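Local coordinates for protein PAN2-PAN3 deadenylation complex catalytic subunit pan2 (Neurospora crassa, PDB 4CZX) that probably serves as the catalytic subunit of the PAN deadenylase that shortens mRNA poly(A) tails, here represented by its N-terminal WD40 domain, at residues L88-V93 against D113-S118; S125-A130 against I139-G144; G172-L177 against K186-H191; A193-L198 against I205-G210. One frame throughout, in Å; residues are numbered along the deposited sequence.

Contact 1. Residues L88-V93 against D113-S118; sequences LGSRSV and DLRAMS. With PO4 (phosphate ion), chain D.
Neighbouring blades of the WD40 beta-propeller meet where L88 and S90 of one blade face D113, L114 and M117 of the next, a worked example of how a turn in one sheet is pinned to the innermost strand of another. Residues 88-93 carry the turn from the end of strand 85-88 to the start of strand 93-96, and 113-118 are D113 plus most of strand 114-119. The backbone join is a single hydrogen bond, L114 N to S90 O at 2.9 Å, reinforced by a CA-H...O contact from S90 to L114 O. Beside it the hydroxyl of S90 donates to D113 OD1 (OG-OD1 2.9 Å), meeting that oxygen nearly along its C-O bond. The same oxygen is approached from above the carboxylate plane by R115 NE at 2.9 Å, while R115 NH2 takes D113 OD2, on its syn side, at 2.8 Å. This side-on salt bridge, one nitrogen to each oxygen, limits rotation of the carboxylate, whose OD1 thereby accepts from both R115 NE and S90 OG. R76 adds a donor to S90 OG, and W132 makes a cation-pi contact with R115. Apolar packing adjoins these bonds: V93 CG2 touches L114 CD1, and L88, in one of its two conformers, crosses L114 at about a right angle, its CD2 lying 3.7 Å from L114 CB. M117 holds CG between the backbone N and the carbonyl carbon (chi1 62°), and the extended chain beyond it carries CE to within 3.8 Å of L88 CB. R91 NH2 donates to O1 of a phosphate ion, probably from the crystallisation liquor, at 3.2 Å.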
loop_
_atom_site.group_PDB
_atom_site.type_symbol
_atom_site.label_atom_id
_atom_site.label_comp_id
_atom_site.label_asym_id
_atom_site.label_seq_id
_atom_site.Cartn_x
_atom_site.Cartn_y
_atom_site.Cartn_z
ATOM N N LEU A 88 24.642 -0.163 15.184
ATOM C CA LEU A 88 25.294 0.932 14.475
ATOM C C LEU A 88 25.121 0.801 12.961
ATOM O O LEU A 88 25.368 -0.255 12.383
ATOM C CB LEU A 88 26.800 1.003 14.805
ATOM C CG LEU A 88 27.505 2.247 14.234
ATOM C CD1 LEU A 88 28.567 2.754 15.194
ATOM C CD2 LEU A 88 28.155 1.998 12.858
ATOM N N GLY A 89 24.690 1.891 12.332
ATOM C CA GLY A 89 24.678 1.998 10.881
ATOM C C GLY A 89 25.521 3.202 10.506
ATOM O O GLY A 89 25.954 3.950 11.387
ATOM N N SER A 90 25.755 3.403 9.210
ATOM C CA SER A 90 26.587 4.514 8.767
ATOM C C SER A 90 26.055 5.884 9.162
ATOM O O SER A 90 26.836 6.821 9.329
ATOM C CB SER A 90 26.763 4.465 7.242
ATOM O OG SER A 90 27.777 3.536 6.921
ATOM N N ARG A 91 24.732 6.007 9.297
ATOM C CA ARG A 91 24.104 7.317 9.477
ATOM C C ARG A 91 23.447 7.500 10.848
ATOM O O ARG A 91 22.902 8.570 11.148
ATOM C CB ARG A 91 23.041 7.557 8.386
ATOM C CG ARG A 91 23.585 7.491 6.947
ATOM C CD ARG A 91 24.587 8.608 6.678
ATOM N NE ARG A 91 24.081 9.878 7.178
ATOM C CZ ARG A 91 23.213 10.651 6.528
ATOM N NH1 ARG A 91 22.769 10.296 5.329
ATOM N NH2 ARG A 91 22.793 11.784 7.077
ATOM N N SER A 92 23.487 6.467 11.677
ATOM C CA SER A 92 22.718 6.515 12.917
ATOM C C SER A 92 23.106 5.433 13.903
ATOM O O SER A 92 23.775 4.457 13.553
ATOM C CB SER A 92 21.219 6.392 12.610
ATOM O OG SER A 92 20.925 5.085 12.138
ATOM N N VAL A 93 22.664 5.620 15.146
ATOM C CA VAL A 93 22.840 4.627 16.190
ATOM C C VAL A 93 21.450 4.373 16.759
ATOM O O VAL A 93 20.693 5.313 16.986
ATOM C CB VAL A 93 23.802 5.106 17.292
ATOM C CG1 VAL A 93 24.035 4.009 18.328
ATOM C CG2 VAL A 93 25.131 5.563 16.683
ATOM N N ASP A 113 29.463 8.490 7.950
ATOM C CA ASP A 113 29.843 7.133 7.588
ATOM C C ASP A 113 30.454 6.421 8.795
ATOM O O ASP A 113 31.645 6.086 8.800
ATOM C CB ASP A 113 30.817 7.135 6.404
ATOM C CG ASP A 113 31.008 5.750 5.805
ATOM O OD1 ASP A 113 30.273 4.820 6.198
ATOM O OD2 ASP A 113 31.887 5.582 4.937
ATOM N N LEU A 114 29.627 6.212 9.823
ATOM C CA LEU A 114 30.044 5.492 11.029
ATOM C C LEU A 114 30.373 4.045 10.713
ATOM O O LEU A 114 29.696 3.435 9.894
ATOM C CB LEU A 114 28.938 5.527 12.089
ATOM C CG LEU A 114 28.459 6.894 12.570
ATOM C CD1 LEU A 114 27.349 6.686 13.588
ATOM C CD2 LEU A 114 29.607 7.663 13.186
ATOM N N ARG A 115 31.388 3.493 11.376
ATOM C CA ARG A 115 31.816 2.117 11.123
ATOM C C ARG A 115 32.007 1.291 12.387
ATOM O O ARG A 115 32.052 0.053 12.336
ATOM C CB ARG A 115 33.137 2.107 10.340
ATOM C CG ARG A 115 33.050 2.721 8.938
ATOM C CD ARG A 115 32.099 1.945 8.036
ATOM N NE ARG A 115 32.053 2.569 6.704
ATOM C CZ ARG A 115 32.892 2.285 5.708
ATOM N NH1 ARG A 115 33.846 1.370 5.865
ATOM N NH2 ARG A 115 32.780 2.919 4.539
ATOM N N ALA A 116 32.142 1.974 13.522
ATOM C CA ALA A 116 32.586 1.316 14.727
ATOM C C ALA A 116 32.125 2.029 15.978
ATOM O O ALA A 116 31.985 3.251 16.013
ATOM C CB ALA A 116 34.130 1.209 14.740
ATOM N N MET A 117 31.936 1.251 17.022
ATOM C CA MET A 117 31.743 1.846 18.330
ATOM C C MET A 117 32.218 0.953 19.446
ATOM O O MET A 117 32.376 -0.264 19.274
ATOM C CB MET A 117 30.291 2.176 18.532
ATOM C CG MET A 117 29.486 0.995 18.480
ATOM S SD MET A 117 27.854 1.610 18.797
ATOM C CE MET A 117 27.132 0.116 18.455
ATOM N N SER A 118 32.432 1.567 20.598
ATOM C CA SER A 118 32.942 0.855 21.761
ATOM C C SER A 118 32.456 1.514 23.034
ATOM O O SER A 118 32.010 2.660 23.023
ATOM C CB SER A 118 34.477 0.828 21.753
ATOM O OG SER A 118 34.999 2.109 22.075
HETATM P P PO4 D . 18.956 12.223 6.181
HETATM O O1 PO4 D . 20.129 13.091 5.786
HETATM O O2 PO4 D . 19.120 10.863 5.543
HETATM O O3 PO4 D . 18.908 12.094 7.685
HETATM O O4 PO4 D . 17.668 12.860 5.706
#

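Contact 2. Residues S125-A130 against I139-G144; sequences SEILVA and IDVNKG
I127 and I139 exchange a pair of nearly linear backbone hydrogen bonds, I127 N to I139 O at 3.0 Å and I139 N to I127 O at 2.9 Å, both in the plane of the accepting carbonyl. Two residues further along, V141 N reaches S125 O at 2.8 Å, but now from above the carbonyl plane, a sign that the regular pairing is ending. E126 and D140 form the intervening non-hydrogen-bonded pair, across which E126 CA makes a CA-H...O contact with I139 O. Their carboxylates do not meet: that of E126 is taken up by T120 and by a salt bridge to K122, whereas D140 turns back on its own chain. D140 OD1 accepts from K143 N at 3.1 Å, steeply out of the carboxylate plane, and more weakly from N142 N; together with G144 N bonded to D140 O this Asx motif curls the chain away from the strand.

The opposite face of the sheet is apolar. I127 holds CG1 between its backbone N and carbonyl carbon (chi1 56°), which lays that branch alongside I139, with CG1 3.6 Å from I139 CB. The remaining branch, CG2, meets V141 CG2 at 3.8 Å, the two side chains crossing at about a right angle. Further along the same face V129 CG1 touches I139 CD1 at 4.0 Å. M117 and F119 of strand 114-119 pack against I127, and W104 donates its indole NH to V141 O. Such an antiparallel hairpin, joining the two central strands of a four-stranded sheet, is the middle of a WD40 propeller blade.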
loop_
_atom_site.group_PDB
_atom_site.type_symbol
_atom_site.label_atom_id
_atom_site.label_comp_id
_atom_site.label_asym_id
_atom_site.label_seq_id
_atom_site.Cartn_x
_atom_site.Cartn_y
_atom_site.Cartn_z
ATOM N N SER A 125 27.520 2.767 30.372
ATOM C CA SER A 125 26.723 3.988 30.371
ATOM C C SER A 125 27.047 4.900 29.188
ATOM O O SER A 125 26.293 5.826 28.884
ATOM C CB SER A 125 26.933 4.759 31.679
ATOM O OG SER A 125 26.763 3.921 32.807
ATOM N N GLU A 126 28.184 4.654 28.535
ATOM C CA GLU A 126 28.657 5.553 27.483
ATOM C C GLU A 126 29.359 4.815 26.343
ATOM O O GLU A 126 30.097 3.854 26.564
ATOM C CB GLU A 126 29.603 6.597 28.089
ATOM C CG GLU A 126 30.089 7.677 27.140
ATOM C CD GLU A 126 31.076 8.642 27.798
ATOM O OE1 GLU A 126 32.295 8.357 27.789
ATOM O OE2 GLU A 126 30.634 9.695 28.311
ATOM N N ILE A 127 29.123 5.265 25.115
ATOM C CA ILE A 127 29.840 4.708 23.980
ATOM C C ILE A 127 30.539 5.776 23.150
ATOM O O ILE A 127 30.150 6.947 23.148
ATOM C CB ILE A 127 28.915 3.902 23.045
ATOM C CG1 ILE A 127 27.741 4.761 22.563
ATOM C CG2 ILE A 127 28.449 2.631 23.722
ATOM C CD1 ILE A 127 26.832 4.039 21.577
ATOM N N LEU A 128 31.585 5.349 22.457
ATOM C CA LEU A 128 32.274 6.173 21.473
ATOM C C LEU A 128 31.918 5.645 20.094
ATOM O O LEU A 128 31.953 4.436 19.879
ATOM C CB LEU A 128 33.785 6.124 21.698
ATOM C CG LEU A 128 34.668 6.798 20.642
ATOM C CD1 LEU A 128 34.540 8.318 20.691
ATOM C CD2 LEU A 128 36.134 6.370 20.830
ATOM N N VAL A 129 31.565 6.521 19.156
ATOM C CA VAL A 129 31.266 6.041 17.814
ATOM C C VAL A 129 32.118 6.825 16.825
ATOM O O VAL A 129 32.385 8.014 17.015
ATOM C CB VAL A 129 29.748 6.144 17.446
ATOM C CG1 VAL A 129 28.866 5.495 18.540
ATOM C CG2 VAL A 129 29.327 7.575 17.169
ATOM N N ALA A 130 32.575 6.132 15.794
ATOM C CA ALA A 130 33.492 6.706 14.811
ATOM C C ALA A 130 33.362 5.959 13.497
ATOM O O ALA A 130 32.633 4.969 13.400
ATOM C CB ALA A 130 34.937 6.649 15.320
ATOM N N ILE A 139 28.284 9.160 23.121
ATOM C CA ILE A 139 26.849 9.010 23.389
ATOM C C ILE A 139 26.578 8.493 24.801
ATOM O O ILE A 139 27.166 7.489 25.226
ATOM C CB ILE A 139 26.190 8.052 22.357
ATOM C CG1 ILE A 139 26.146 8.718 20.978
ATOM C CG2 ILE A 139 24.788 7.639 22.802
ATOM C CD1 ILE A 139 25.828 7.770 19.813
ATOM N N ASP A 140 25.704 9.201 25.521
ATOM C CA ASP A 140 25.170 8.755 26.809
ATOM C C ASP A 140 24.120 7.693 26.520
ATOM O O ASP A 140 23.069 7.990 25.949
ATOM C CB ASP A 140 24.562 9.933 27.589
ATOM C CG ASP A 140 24.081 9.551 29.001
ATOM O OD1 ASP A 140 23.651 8.401 29.245
ATOM O OD2 ASP A 140 24.103 10.440 29.874
ATOM N N VAL A 141 24.415 6.459 26.912
ATOM C CA VAL A 141 23.561 5.317 26.612
ATOM C C VAL A 141 22.271 5.345 27.444
ATOM O O VAL A 141 21.218 4.869 27.005
ATOM C CB VAL A 141 24.343 3.997 26.837
ATOM C CG1 VAL A 141 23.458 2.789 26.650
ATOM C CG2 VAL A 141 25.532 3.925 25.833
ATOM N N ASN A 142 22.343 5.936 28.627
ATOM C CA ASN A 142 21.155 6.024 29.473
ATOM C C ASN A 142 20.160 7.054 28.952
ATOM O O ASN A 142 18.958 6.800 28.919
ATOM C CB ASN A 142 21.555 6.343 30.909
ATOM C CG ASN A 142 22.347 5.225 31.541
ATOM O OD1 ASN A 142 22.018 4.051 31.374
ATOM N ND2 ASN A 142 23.413 5.578 32.244
ATOM N N LYS A 143 20.666 8.209 28.532
ATOM C CA LYS A 143 19.800 9.280 28.053
ATOM C C LYS A 143 19.507 9.153 26.562
ATOM O O LYS A 143 18.516 9.686 26.071
ATOM C CB LYS A 143 20.426 10.644 28.348
ATOM C CG LYS A 143 20.378 11.053 29.826
ATOM C CD LYS A 143 21.016 12.419 30.024
ATOM C CE LYS A 143 21.011 12.858 31.477
ATOM N NZ LYS A 143 21.987 13.972 31.678
ATOM N N GLY A 144 20.372 8.446 25.841
ATOM C CA GLY A 144 20.221 8.320 24.404
ATOM C C GLY A 144 20.456 9.641 23.695
ATOM O O GLY A 144 19.667 10.057 22.838
#

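Contact 3. Residues G172-L177 against K186-H191; sequences GTVNIL and KQWQAH
W188 and V174 set their side chains alike: the indole CG lies opposite its backbone N (chi1 174°), as does V174 CG1 (chi1 175°), which leaves V174 CG2 beside the nitrogen and next to the ring. In this hairpin, the outer half of a WD40 propeller blade, the two residues are an antiparallel hydrogen-bonded pair lying side by side. V174 CB and CG2 both approach W188 CE3 at 3.8 Å, obliquely to the ring. A190 CB covers one face of the indole near its rim and touches V174 CG2, while F229 meets the ring at about 45°. This apolar layer faces the next blade.

The backbones are joined by V174 N to W188 O (2.7 Å), its reciprocal W188 N to V174 O, and I176 N to K186 O (2.8 Å). On the other face N175 OD1 receives Q187 NE2 at 2.8 Å in one deposited conformer of the glutamine, the amide planes 67° apart; N175 ND2 is shared by Y156 and D154. T173 CG2 rests against the amide of Q189, whose NE2 bonds to H191 O.

H191 links T207 and D223 through its two ring nitrogens, as in the Asp-His-Ser/Thr network of WD40 repeats. Its backbone is fixed by an almost perfectly straight bond, H191 N to G172 O at 2.9 Å, an oxygen that also receives a weak bond from A190 N.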
loop_
_atom_site.group_PDB
_atom_site.type_symbol
_atom_site.label_atom_id
_atom_site.label_comp_id
_atom_site.label_asym_id
_atom_site.label_seq_id
_atom_site.Cartn_x
_atom_site.Cartn_y
_atom_site.Cartn_z
ATOM N N GLY A 172 45.356 0.273 8.534
ATOM C CA GLY A 172 46.059 -0.883 9.064
ATOM C C GLY A 172 46.834 -0.643 10.349
ATOM O O GLY A 172 47.511 -1.546 10.844
ATOM N N THR A 173 46.768 0.572 10.880
ATOM C CA THR A 173 47.421 0.872 12.152
ATOM C C THR A 173 46.405 0.767 13.281
ATOM O O THR A 173 45.204 0.873 13.052
ATOM C CB THR A 173 48.050 2.276 12.173
ATOM O OG1 THR A 173 47.046 3.252 11.883
ATOM C CG2 THR A 173 49.144 2.388 11.135
ATOM N N VAL A 174 46.895 0.556 14.499
ATOM C CA VAL A 174 46.027 0.561 15.661
ATOM C C VAL A 174 46.411 1.714 16.578
ATOM O O VAL A 174 47.561 1.822 16.989
ATOM C CB VAL A 174 46.115 -0.761 16.427
ATOM C CG1 VAL A 174 45.276 -0.684 17.721
ATOM C CG2 VAL A 174 45.622 -1.891 15.549
ATOM N N ASN A 175 45.452 2.591 16.872
ATOM C CA ASN A 175 45.664 3.616 17.894
ATOM C C ASN A 175 45.164 3.121 19.245
ATOM O O ASN A 175 44.047 2.620 19.350
ATOM C CB ASN A 175 44.951 4.926 17.536
ATOM C CG ASN A 175 45.574 5.629 16.354
ATOM O OD1 ASN A 175 46.743 5.417 16.032
ATOM N ND2 ASN A 175 44.798 6.485 15.705
ATOM N N ILE A 176 45.991 3.263 20.272
ATOM C CA ILE A 176 45.571 2.931 21.622
ATOM C C ILE A 176 45.157 4.222 22.314
ATOM O O ILE A 176 45.990 5.085 22.597
ATOM C CB ILE A 176 46.686 2.218 22.391
ATOM C CG1 ILE A 176 47.157 1.005 21.591
ATOM C CG2 ILE A 176 46.218 1.800 23.793
ATOM C CD1 ILE A 176 48.423 0.408 22.110
ATOM N N LEU A 177 43.861 4.346 22.568
ATOM C CA LEU A 177 43.286 5.589 23.065
ATOM C C LEU A 177 43.004 5.552 24.559
ATOM O O LEU A 177 42.466 4.572 25.074
ATOM C CB LEU A 177 41.982 5.906 22.335
ATOM C CG LEU A 177 41.939 5.874 20.813
ATOM C CD1 LEU A 177 40.527 6.254 20.367
ATOM C CD2 LEU A 177 42.963 6.821 20.232
ATOM N N LYS A 186 49.462 5.642 22.057
ATOM C CA LYS A 186 50.430 4.849 21.311
ATOM C C LYS A 186 49.835 4.412 19.975
ATOM O O LYS A 186 48.649 4.093 19.904
ATOM C CB LYS A 186 50.844 3.633 22.139
ATOM C CG LYS A 186 51.720 2.623 21.434
ATOM C CD LYS A 186 53.166 3.060 21.423
ATOM C CE LYS A 186 54.100 1.857 21.479
ATOM N NZ LYS A 186 55.527 2.266 21.406
ATOM N N GLN A 187 50.645 4.419 18.917
ATOM C CA GLN A 187 50.219 3.901 17.621
ATOM C C GLN A 187 51.022 2.647 17.272
ATOM O O GLN A 187 52.248 2.618 17.439
ATOM C CB GLN A 187 50.370 4.976 16.537
ATOM C CG GLN A 187 49.647 6.278 16.882
ATOM C CD GLN A 187 49.548 7.252 15.720
ATOM O OE1 GLN A 187 50.191 8.303 15.723
ATOM N NE2 GLN A 187 48.720 6.920 14.731
ATOM N N TRP A 188 50.326 1.618 16.802
ATOM C CA TRP A 188 50.932 0.332 16.491
ATOM C C TRP A 188 50.707 -0.003 15.019
ATOM O O TRP A 188 49.572 0.002 14.547
ATOM C CB TRP A 188 50.332 -0.745 17.408
ATOM C CG TRP A 188 50.739 -2.165 17.137
ATOM C CD1 TRP A 188 51.995 -2.628 16.843
ATOM C CD2 TRP A 188 49.882 -3.310 17.145
ATOM N NE1 TRP A 188 51.965 -3.991 16.664
ATOM C CE2 TRP A 188 50.679 -4.434 16.845
ATOM C CE3 TRP A 188 48.509 -3.494 17.371
ATOM C CZ2 TRP A 188 50.152 -5.723 16.768
ATOM C CZ3 TRP A 188 47.988 -4.775 17.291
ATOM C CH2 TRP A 188 48.809 -5.873 16.986
ATOM N N GLN A 189 51.784 -0.284 14.292
ATOM C CA GLN A 189 51.646 -0.650 12.883
ATOM C C GLN A 189 51.332 -2.137 12.773
ATOM O O GLN A 189 52.226 -2.974 12.847
ATOM C CB GLN A 189 52.915 -0.316 12.100
ATOM C CG GLN A 189 52.751 -0.525 10.612
ATOM C CD GLN A 189 51.890 0.540 9.989
ATOM O OE1 GLN A 189 52.177 1.730 10.116
ATOM N NE2 GLN A 189 50.816 0.126 9.321
ATOM N N ALA A 190 50.059 -2.471 12.609
ATOM C CA ALA A 190 49.658 -3.872 12.616
ATOM C C ALA A 190 49.791 -4.493 11.231
ATOM O O ALA A 190 50.488 -5.492 11.055
ATOM C CB ALA A 190 48.232 -4.013 13.138
ATOM N N HIS A 191 49.124 -3.909 10.243
ATOM C CA HIS A 191 49.194 -4.431 8.884
ATOM C C HIS A 191 49.420 -3.303 7.886
ATOM O O HIS A 191 49.298 -2.131 8.227
ATOM C CB HIS A 191 47.919 -5.214 8.555
ATOM C CG HIS A 191 47.603 -6.280 9.557
ATOM N ND1 HIS A 191 47.962 -7.600 9.383
ATOM C CD2 HIS A 191 46.983 -6.214 10.763
ATOM C CE1 HIS A 191 47.573 -8.302 10.434
ATOM N NE2 HIS A 191 46.980 -7.484 11.287
#

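Contact 4. Residues A193-L198 against I205-G210; sequences AFINDL and IVTCGG
F194 and G210 form a hydrogen-bonded antiparallel pair in which G210 O does double duty. It takes two donors, A193 N at 2.9 Å and F194 N at 3.2 Å, so two successive residues face one: a classic beta bulge. In return G210 N donates to F194 O at 3.0 Å, and G209 CA, with no side chain in the way, adds a CA-H...O contact to that oxygen. The phenyl ring covers this exchange. With CG held between the backbone N and the carbonyl carbon (chi1 71°), the ring folds back across the strand pair, and the G209-G210 peptide lies over one ring face with G210 N 3.4 Å above its centre, a position possible because G210 carries no side chain.

The device recurs further along. C208 O receives N196 N at 2.7 Å and, weakly, D197 N, a second classic bulge, after which C208 N returns a bond to D197 O at 3.0 Å. Both side chains at this corner turn to other partners: N196 ND2 donates to A247 O, while D197 forms a salt bridge with R250 and accepts from V249 N on strand 248-251. Towards the hairpin's closed end the contact becomes apolar, L198 CD1 touching T207 CG2 at 3.9 Å and I205 CG2 at 4.0 Å.

At the corner of this inner propeller-blade hairpin C208 O takes up both successive N-H groups, consistent with strand 194-200 bending without losing its pairing; G210 O serves the earlier bulge separately. The buried carboxylate of D197 is probably stabilised as an anion by the arginine of the following blade.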
loop_
_atom_site.group_PDB
_atom_site.type_symbol
_atom_site.label_atom_id
_atom_site.label_comp_id
_atom_site.label_asym_id
_atom_site.label_seq_id
_atom_site.Cartn_x
_atom_site.Cartn_y
_atom_site.Cartn_z
ATOM N N ALA A 193 47.882 -2.169 4.975
ATOM C CA ALA A 193 46.838 -1.302 4.412
ATOM C C ALA A 193 45.480 -1.439 5.088
ATOM O O ALA A 193 44.673 -0.499 5.064
ATOM C CB ALA A 193 46.680 -1.571 2.919
ATOM N N PHE A 194 45.189 -2.612 5.643
ATOM C CA PHE A 194 43.891 -2.808 6.288
ATOM C C PHE A 194 43.923 -3.834 7.401
ATOM O O PHE A 194 44.765 -4.727 7.449
ATOM C CB PHE A 194 42.810 -3.223 5.271
ATOM C CG PHE A 194 42.974 -4.620 4.737
ATOM C CD1 PHE A 194 43.812 -4.863 3.645
ATOM C CD2 PHE A 194 42.290 -5.683 5.306
ATOM C CE1 PHE A 194 43.971 -6.151 3.148
ATOM C CE2 PHE A 194 42.443 -6.971 4.820
ATOM C CZ PHE A 194 43.291 -7.209 3.736
ATOM N N ILE A 195 42.939 -3.692 8.269
ATOM C CA ILE A 195 42.684 -4.603 9.364
ATOM C C ILE A 195 41.309 -5.199 9.098
ATOM O O ILE A 195 40.340 -4.467 8.977
ATOM C CB ILE A 195 42.742 -3.865 10.701
ATOM C CG1 ILE A 195 44.216 -3.587 11.054
ATOM C CG2 ILE A 195 42.062 -4.676 11.815
ATOM C CD1 ILE A 195 44.419 -2.599 12.167
ATOM N N ASN A 196 41.244 -6.518 8.945
ATOM C CA ASN A 196 39.985 -7.205 8.699
ATOM C C ASN A 196 39.251 -7.562 10.005
ATOM O O ASN A 196 38.044 -7.830 10.008
ATOM C CB ASN A 196 40.232 -8.479 7.885
ATOM C CG ASN A 196 38.958 -9.029 7.286
ATOM O OD1 ASN A 196 38.204 -8.296 6.661
ATOM N ND2 ASN A 196 38.695 -10.312 7.498
ATOM N N ASP A 197 39.993 -7.573 11.108
ATOM C CA ASP A 197 39.430 -7.947 12.402
ATOM C C ASP A 197 40.338 -7.490 13.537
ATOM O O ASP A 197 41.566 -7.467 13.406
ATOM C CB ASP A 197 39.220 -9.466 12.488
ATOM C CG ASP A 197 38.135 -9.857 13.510
ATOM O OD1 ASP A 197 37.619 -8.963 14.211
ATOM O OD2 ASP A 197 37.787 -11.056 13.591
ATOM N N LEU A 198 39.722 -7.148 14.663
ATOM C CA LEU A 198 40.446 -6.773 15.868
ATOM C C LEU A 198 39.701 -7.321 17.080
ATOM O O LEU A 198 38.479 -7.218 17.156
ATOM C CB LEU A 198 40.594 -5.242 15.972
ATOM C CG LEU A 198 41.331 -4.733 17.233
ATOM C CD1 LEU A 198 42.113 -3.450 16.962
ATOM C CD2 LEU A 198 40.394 -4.515 18.426
ATOM N N ILE A 205 46.167 -7.074 22.406
ATOM C CA ILE A 205 45.444 -6.827 21.161
ATOM C C ILE A 205 45.845 -7.877 20.134
ATOM O O ILE A 205 47.020 -8.256 20.056
ATOM C CB ILE A 205 45.729 -5.442 20.559
ATOM C CG1 ILE A 205 45.753 -4.358 21.637
ATOM C CG2 ILE A 205 44.716 -5.130 19.434
ATOM C CD1 ILE A 205 46.149 -2.998 21.089
ATOM N N VAL A 206 44.874 -8.350 19.357
ATOM C CA VAL A 206 45.163 -9.237 18.238
ATOM C C VAL A 206 44.435 -8.737 16.987
ATOM O O VAL A 206 43.291 -8.282 17.054
ATOM C CB VAL A 206 44.769 -10.704 18.537
ATOM C CG1 VAL A 206 45.793 -11.368 19.450
ATOM C CG2 VAL A 206 43.344 -10.782 19.128
ATOM N N THR A 207 45.111 -8.782 15.840
ATOM C CA THR A 207 44.489 -8.314 14.607
ATOM C C THR A 207 44.762 -9.235 13.438
ATOM O O THR A 207 45.771 -9.954 13.414
ATOM C CB THR A 207 44.961 -6.894 14.191
ATOM O OG1 THR A 207 46.368 -6.918 13.909
ATOM C CG2 THR A 207 44.647 -5.861 15.277
ATOM N N CYS A 208 43.844 -9.192 12.475
ATOM C CA CYS A 208 44.028 -9.802 11.165
ATOM C C CYS A 208 43.962 -8.701 10.111
ATOM O O CYS A 208 43.228 -7.738 10.273
ATOM C CB CYS A 208 42.944 -10.847 10.891
ATOM S SG CYS A 208 42.876 -12.174 12.095
ATOM N N GLY A 209 44.720 -8.827 9.030
ATOM C CA GLY A 209 44.663 -7.800 8.011
ATOM C C GLY A 209 45.574 -8.130 6.847
ATOM O O GLY A 209 45.970 -9.288 6.679
ATOM N N GLY A 210 45.907 -7.115 6.053
ATOM C CA GLY A 210 46.774 -7.310 4.896
ATOM C C GLY A 210 47.480 -6.055 4.416
ATOM O O GLY A 210 47.230 -4.950 4.908
#

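Read from the N terminus, the four contacts close in series, with none enclosing or crossing another. Contact 1 spans two blades, returning the turn at 88-93 to strand 114-119. That strand is the sheet neighbour of strand 126-131, half of contact 2: R115 N bonds to A130 O and S118 O to L128 N, so the two contacts share one sheet. Contact 3 closes the outer hairpin of the next blade, and the chain passes through a short loop into the inner hairpin of the following blade, contact 4. H191 NE2 and T207 OG1 join these two blades, and G172 O packs on I195 CD1. Contacts 2 and 3 come within about 4 Å at nearest atoms without touching.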